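Local coordinates for mandelate racemase/muconate lactonizing protein (Alicyclobacillus acidocaldarius LAA1, PDB 3QLD), which belongs to the mandelate racemase/muconate lactonizing family of the enolase superfamily, with a barrel-type C-terminal domain, its own function unassigned, at residues A[165-170]-A[190-195]; A[141-146]-A[321-326]. One frame throughout, in Å; residues are numbered along the deposited sequence.

Contact 1: A[165-170]-A[190-195]; sequences FRRVKL and DLAIAA
V168 and A194 meet in this parallel strand pair, where A194 N donates to V168 O over 2.8 Å in a nearly straight bond (168° at the hydrogen) that lies in the carbonyl plane. Strands 167-171 and 192-196, joined through helix 178-187, form a beta-alpha-beta unit of the barrel; the N-to-C directions of their short segments differ by 23°. The next bond runs the other way, L170 N reaching A194 O at 2.9 Å, with the donor tilted out of the carbonyl plane. A194 thus uses both its N and its O on the partner strand, and V168 does likewise by giving its N to A192 O at 3.0 Å. The CB of A194 lies on the same face as R167 and K169, 4.2 Å from K169 CG, beside the aliphatic parts of two chains that lead on to charged ends: R167 NH1 hydrogen-bonds Q218 OE1, R167 NH2 and K169 NZ pair with D323, and K169 NZ also with E221. On the other face, V168 touches L191 by a methyl, CG2 to CD2 at 4.0 Å, the two side chains crossing at about a right angle. V168 carries CG2 between its backbone N and carbonyl carbon (CG1 at chi1 -67°), which puts this methyl near I193 CG1 as well, at 4.3 Å. L170 CG continues the apolar row against I193 CG2, and helix 178-187 packs on both residues. At the R166 end of the pair, a water links R166 O to A192 N, donating to the first and accepting from the second. Chemically the seam is two-sided: direct backbone bonds hold the strands, hydrocarbon lies toward the helices, and the basic ends, held by carboxylates and the Q218 amide, lie on the A194 face.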
loop_
_atom_site.group_PDB
_atom_site.type_symbol
_atom_site.label_atom_id
_atom_site.label_comp_id
_atom_site.label_asym_id
_atom_site.label_seq_id
_atom_site.Cartn_x
_atom_site.Cartn_y
_atom_site.Cartn_z
ATOM N N PHE A 165 -9.389 -34.251 2.788
ATOM C CA PHE A 165 -9.427 -32.784 3.039
ATOM C C PHE A 165 -10.760 -32.492 3.671
ATOM O O PHE A 165 -11.778 -33.008 3.200
ATOM C CB PHE A 165 -9.372 -32.017 1.732
ATOM C CG PHE A 165 -8.017 -31.975 1.109
ATOM C CD1 PHE A 165 -7.053 -31.059 1.557
ATOM C CD2 PHE A 165 -7.704 -32.838 0.052
ATOM C CE1 PHE A 165 -5.769 -31.044 0.968
ATOM C CE2 PHE A 165 -6.431 -32.800 -0.547
ATOM C CZ PHE A 165 -5.462 -31.873 -0.070
ATOM N N ARG A 166 -10.769 -31.629 4.672
ATOM C CA ARG A 166 -11.927 -31.476 5.544
ATOM C C ARG A 166 -12.798 -30.282 5.111
ATOM O O ARG A 166 -13.832 -29.975 5.726
ATOM C CB ARG A 166 -11.463 -31.350 6.991
ATOM C CG ARG A 166 -10.784 -32.670 7.511
ATOM C CD ARG A 166 -11.767 -33.891 7.505
ATOM N NE ARG A 166 -11.257 -34.932 8.424
ATOM C CZ ARG A 166 -10.987 -34.720 9.718
ATOM N NH1 ARG A 166 -11.194 -33.528 10.251
ATOM N NH2 ARG A 166 -10.512 -35.686 10.496
ATOM N N ARG A 167 -12.375 -29.628 4.033
ATOM C CA ARG A 167 -13.159 -28.518 3.432
ATOM C C ARG A 167 -12.877 -28.512 1.983
ATOM O O ARG A 167 -11.725 -28.789 1.570
ATOM C CB ARG A 167 -12.754 -27.180 4.038
ATOM C CG ARG A 167 -13.735 -26.013 3.729
ATOM C CD ARG A 167 -13.386 -24.686 4.424
ATOM N NE ARG A 167 -12.066 -24.193 3.987
ATOM C CZ ARG A 167 -11.321 -23.392 4.749
ATOM N NH1 ARG A 167 -11.799 -22.936 5.891
ATOM N NH2 ARG A 167 -10.119 -22.979 4.351
ATOM N N VAL A 168 -13.867 -28.155 1.174
ATOM C CA VAL A 168 -13.493 -27.726 -0.169
ATOM C C VAL A 168 -13.844 -26.247 -0.371
ATOM O O VAL A 168 -14.923 -25.807 0.094
ATOM C CB VAL A 168 -14.142 -28.563 -1.335
ATOM C CG1 VAL A 168 -13.581 -30.015 -1.329
ATOM C CG2 VAL A 168 -15.684 -28.513 -1.302
ATOM N N LYS A 169 -12.988 -25.518 -1.108
ATOM C CA LYS A 169 -13.293 -24.085 -1.451
ATOM C C LYS A 169 -13.365 -23.991 -2.955
ATOM O O LYS A 169 -12.368 -24.222 -3.687
ATOM C CB LYS A 169 -12.254 -23.118 -0.859
ATOM C CG LYS A 169 -12.520 -21.594 -1.162
ATOM C CD LYS A 169 -11.676 -20.693 -0.280
ATOM C CE LYS A 169 -10.166 -21.014 -0.342
ATOM N NZ LYS A 169 -9.260 -19.803 -0.251
ATOM N N LEU A 170 -14.551 -23.700 -3.451
ATOM C CA LEU A 170 -14.807 -23.631 -4.831
ATOM C C LEU A 170 -14.623 -22.210 -5.392
ATOM O O LEU A 170 -15.211 -21.252 -4.875
ATOM C CB LEU A 170 -16.268 -23.978 -5.067
ATOM C CG LEU A 170 -16.742 -25.302 -4.459
ATOM C CD1 LEU A 170 -18.069 -25.554 -5.152
ATOM C CD2 LEU A 170 -15.716 -26.386 -4.871
ATOM N N ASP A 190 -22.784 -33.140 4.175
ATOM C CA ASP A 190 -22.174 -32.716 5.442
ATOM C C ASP A 190 -20.782 -32.105 5.317
ATOM O O ASP A 190 -20.142 -31.800 6.341
ATOM C CB ASP A 190 -22.150 -33.879 6.456
ATOM C CG ASP A 190 -23.554 -34.406 6.735
ATOM O OD1 ASP A 190 -24.335 -33.622 7.328
ATOM O OD2 ASP A 190 -23.892 -35.551 6.313
ATOM N N LEU A 191 -20.315 -31.953 4.087
ATOM C CA LEU A 191 -18.975 -31.412 3.854
ATOM C C LEU A 191 -18.926 -29.889 4.072
ATOM O O LEU A 191 -19.813 -29.176 3.596
ATOM C CB LEU A 191 -18.577 -31.711 2.429
ATOM C CG LEU A 191 -17.243 -31.215 1.900
ATOM C CD1 LEU A 191 -16.111 -31.872 2.678
ATOM C CD2 LEU A 191 -17.273 -31.670 0.544
ATOM N N ALA A 192 -17.907 -29.397 4.802
ATOM C CA ALA A 192 -17.714 -27.927 4.860
ATOM C C ALA A 192 -17.364 -27.482 3.416
ATOM O O ALA A 192 -16.368 -27.964 2.833
ATOM C CB ALA A 192 -16.611 -27.593 5.887
ATOM N N ILE A 193 -18.202 -26.624 2.807
ATOM C CA ILE A 193 -17.947 -26.042 1.473
ATOM C C ILE A 193 -17.782 -24.509 1.642
ATOM O O ILE A 193 -18.652 -23.868 2.272
ATOM C CB ILE A 193 -19.140 -26.291 0.533
ATOM C CG1 ILE A 193 -19.516 -27.804 0.422
ATOM C CG2 ILE A 193 -18.940 -25.691 -0.852
ATOM C CD1 ILE A 193 -20.676 -28.041 -0.513
ATOM N N ALA A 194 -16.709 -23.940 1.090
ATOM C CA ALA A 194 -16.599 -22.447 1.019
ATOM C C ALA A 194 -16.502 -22.027 -0.434
ATOM O O ALA A 194 -16.386 -22.882 -1.379
ATOM C CB ALA A 194 -15.409 -21.909 1.876
ATOM N N ALA A 195 -16.630 -20.715 -0.691
ATOM C CA ALA A 195 -16.552 -20.279 -2.081
ATOM C C ALA A 195 -15.616 -19.062 -2.181
ATOM O O ALA A 195 -15.549 -18.255 -1.256
ATOM C CB ALA A 195 -17.920 -19.924 -2.681
HETATM O O HOH W 1 -16.289 -31.262 6.239
#

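Contact 2: A[141-146]-A[321-326]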
loop_
_atom_site.group_PDB
_atom_site.type_symbol
_atom_site.label_atom_id
_atom_site.label_comp_id
_atom_site.label_asym_id
_atom_site.label_seq_id
_atom_site.Cartn_x
_atom_site.Cartn_y
_atom_site.Cartn_z
ATOM N N SER A 141 -8.003 -27.553 4.126
ATOM C CA SER A 141 -8.955 -27.446 2.994
ATOM C C SER A 141 -8.324 -27.642 1.623
ATOM O O SER A 141 -7.146 -27.386 1.460
ATOM C CB SER A 141 -9.563 -25.993 3.042
ATOM O OG SER A 141 -10.497 -25.714 1.967
ATOM N N ALA A 142 -9.119 -27.985 0.614
ATOM C CA ALA A 142 -8.673 -28.001 -0.757
ATOM C C ALA A 142 -9.397 -26.975 -1.656
ATOM O O ALA A 142 -10.636 -26.910 -1.698
ATOM C CB ALA A 142 -8.853 -29.466 -1.374
ATOM N N THR A 143 -8.621 -26.172 -2.393
ATOM C CA THR A 143 -9.190 -25.216 -3.352
ATOM C C THR A 143 -9.346 -25.839 -4.723
ATOM O O THR A 143 -8.400 -26.440 -5.253
ATOM C CB THR A 143 -8.283 -23.980 -3.463
ATOM O OG1 THR A 143 -8.037 -23.514 -2.135
ATOM C CG2 THR A 143 -8.953 -22.875 -4.318
ATOM N N LEU A 144 -10.545 -25.743 -5.282
ATOM C CA LEU A 144 -10.836 -26.325 -6.592
ATOM C C LEU A 144 -11.142 -25.208 -7.587
ATOM O O LEU A 144 -11.996 -24.318 -7.301
ATOM C CB LEU A 144 -12.001 -27.320 -6.522
ATOM C CG LEU A 144 -12.081 -28.401 -5.426
ATOM C CD1 LEU A 144 -13.247 -29.253 -5.709
ATOM C CD2 LEU A 144 -10.796 -29.256 -5.332
ATOM N N GLY A 145 -10.440 -25.238 -8.734
ATOM C CA GLY A 145 -10.593 -24.201 -9.771
ATOM C C GLY A 145 -11.950 -24.311 -10.424
ATOM O O GLY A 145 -12.610 -25.335 -10.286
HETATM N N MSE A 146 -12.402 -23.297 -11.149
HETATM C CA MSE A 146 -13.674 -23.502 -11.849
HETATM C C MSE A 146 -13.501 -24.094 -13.253
HETATM O O MSE A 146 -12.522 -23.782 -13.954
HETATM C CB MSE A 146 -14.543 -22.229 -11.884
HETATM C CG MSE A 146 -13.995 -21.045 -12.602
HETATM SE SE MSE A 146 -15.087 -19.441 -12.157
HETATM C CE MSE A 146 -14.963 -18.463 -13.865
ATOM N N ALA A 321 -10.671 -24.598 8.971
ATOM C CA ALA A 321 -9.585 -25.311 8.330
ATOM C C ALA A 321 -8.667 -24.311 7.659
ATOM O O ALA A 321 -9.121 -23.233 7.194
ATOM C CB ALA A 321 -10.146 -26.244 7.247
ATOM N N THR A 322 -7.392 -24.709 7.586
ATOM C CA THR A 322 -6.354 -23.974 6.841
ATOM C C THR A 322 -6.265 -24.353 5.378
ATOM O O THR A 322 -6.630 -25.478 4.970
ATOM C CB THR A 322 -4.971 -24.016 7.585
ATOM O OG1 THR A 322 -4.004 -23.200 6.870
ATOM C CG2 THR A 322 -4.428 -25.508 7.712
ATOM N N ASP A 323 -5.884 -23.385 4.525
ATOM C CA ASP A 323 -5.543 -23.702 3.162
ATOM C C ASP A 323 -4.093 -24.274 3.038
ATOM O O ASP A 323 -3.670 -24.559 1.947
ATOM C CB ASP A 323 -5.645 -22.446 2.259
ATOM C CG ASP A 323 -7.090 -22.128 1.793
ATOM O OD1 ASP A 323 -8.049 -22.883 2.107
ATOM O OD2 ASP A 323 -7.251 -21.100 1.083
ATOM N N LEU A 324 -3.324 -24.313 4.123
ATOM C CA LEU A 324 -1.893 -24.668 4.060
ATOM C C LEU A 324 -1.851 -26.180 4.090
ATOM O O LEU A 324 -2.154 -26.748 5.111
ATOM C CB LEU A 324 -1.147 -24.135 5.287
ATOM C CG LEU A 324 -1.018 -22.588 5.364
ATOM C CD1 LEU A 324 -0.459 -22.174 6.698
ATOM C CD2 LEU A 324 -0.082 -22.091 4.242
ATOM N N GLY A 325 -1.543 -26.795 2.949
ATOM C CA GLY A 325 -1.562 -28.227 2.775
ATOM C C GLY A 325 -0.158 -28.793 2.699
ATOM O O GLY A 325 0.821 -28.086 2.905
ATOM N N PRO A 326 -0.049 -30.079 2.415
ATOM C CA PRO A 326 1.305 -30.686 2.406
ATOM C C PRO A 326 2.223 -30.116 1.326
ATOM O O PRO A 326 1.742 -29.775 0.215
ATOM C CB PRO A 326 1.015 -32.166 2.120
ATOM C CG PRO A 326 -0.410 -32.375 2.592
ATOM C CD PRO A 326 -1.097 -31.070 2.120
HETATM O O HOH W 2 -8.851 -24.418 0.284
#
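S141 N donates to T322 O at 2.6 Å, a straight bond (170° at the hydrogen) that fastens the first strand of the barrel sheet, 137-144, to the loop between helix 303-313 and strand 347-349. Next to it the side chain of D323 carries the rest of the contact. Its CB leads to CG; with CG anti to the carbonyl carbon (chi1 -82°), the carboxylate end comes nearer the strand than CB does. OD1 lies 3.6 Å from S141 CB and takes a hydrogen bond from a water at 2.5 Å. OD2 turns to T143 OG1, at 4.1 Å a near neighbour rather than a bonded one. Each carboxylate oxygen is also gripped by a basic side chain of the next strand, OD1 by R167 and OD2 by K169. The same water is held by both hydroxyls of the strand, S141 OG and T143 OG1, so that three side chains converge on one solvent molecule. Behind D323, T322 turns its CB away from the strand, and its OG1 accepts from L324 N in an ST turn that shapes the loop where its carbonyl meets S141; OG1 also bonds to V296 O. Nearby, the methyl CB of A321 rests 4.0 Å from S141 N.

Followed from the N terminus, the chain enters strand 137-144 after helix 127-130; segment 141-146, on the C-terminal half of that strand and just past it, stays open until 321-326 arrives 175 residues later to close contact 2. Inside that long loop lies contact 1, a short one: 165-170 is joined by 190-195 after 19 residues, including helix 178-187, so contact 1 is nested in contact 2. Strand 167-171 neighbours both 137-144 and 192-196, which places the two contacts in one sheet with centres about 9 Å apart. They also touch directly, K169 N probably hydrogen-bonding A142 O at 2.8 Å. Together they tie the first three strands of the barrel to a late loop of the same domain.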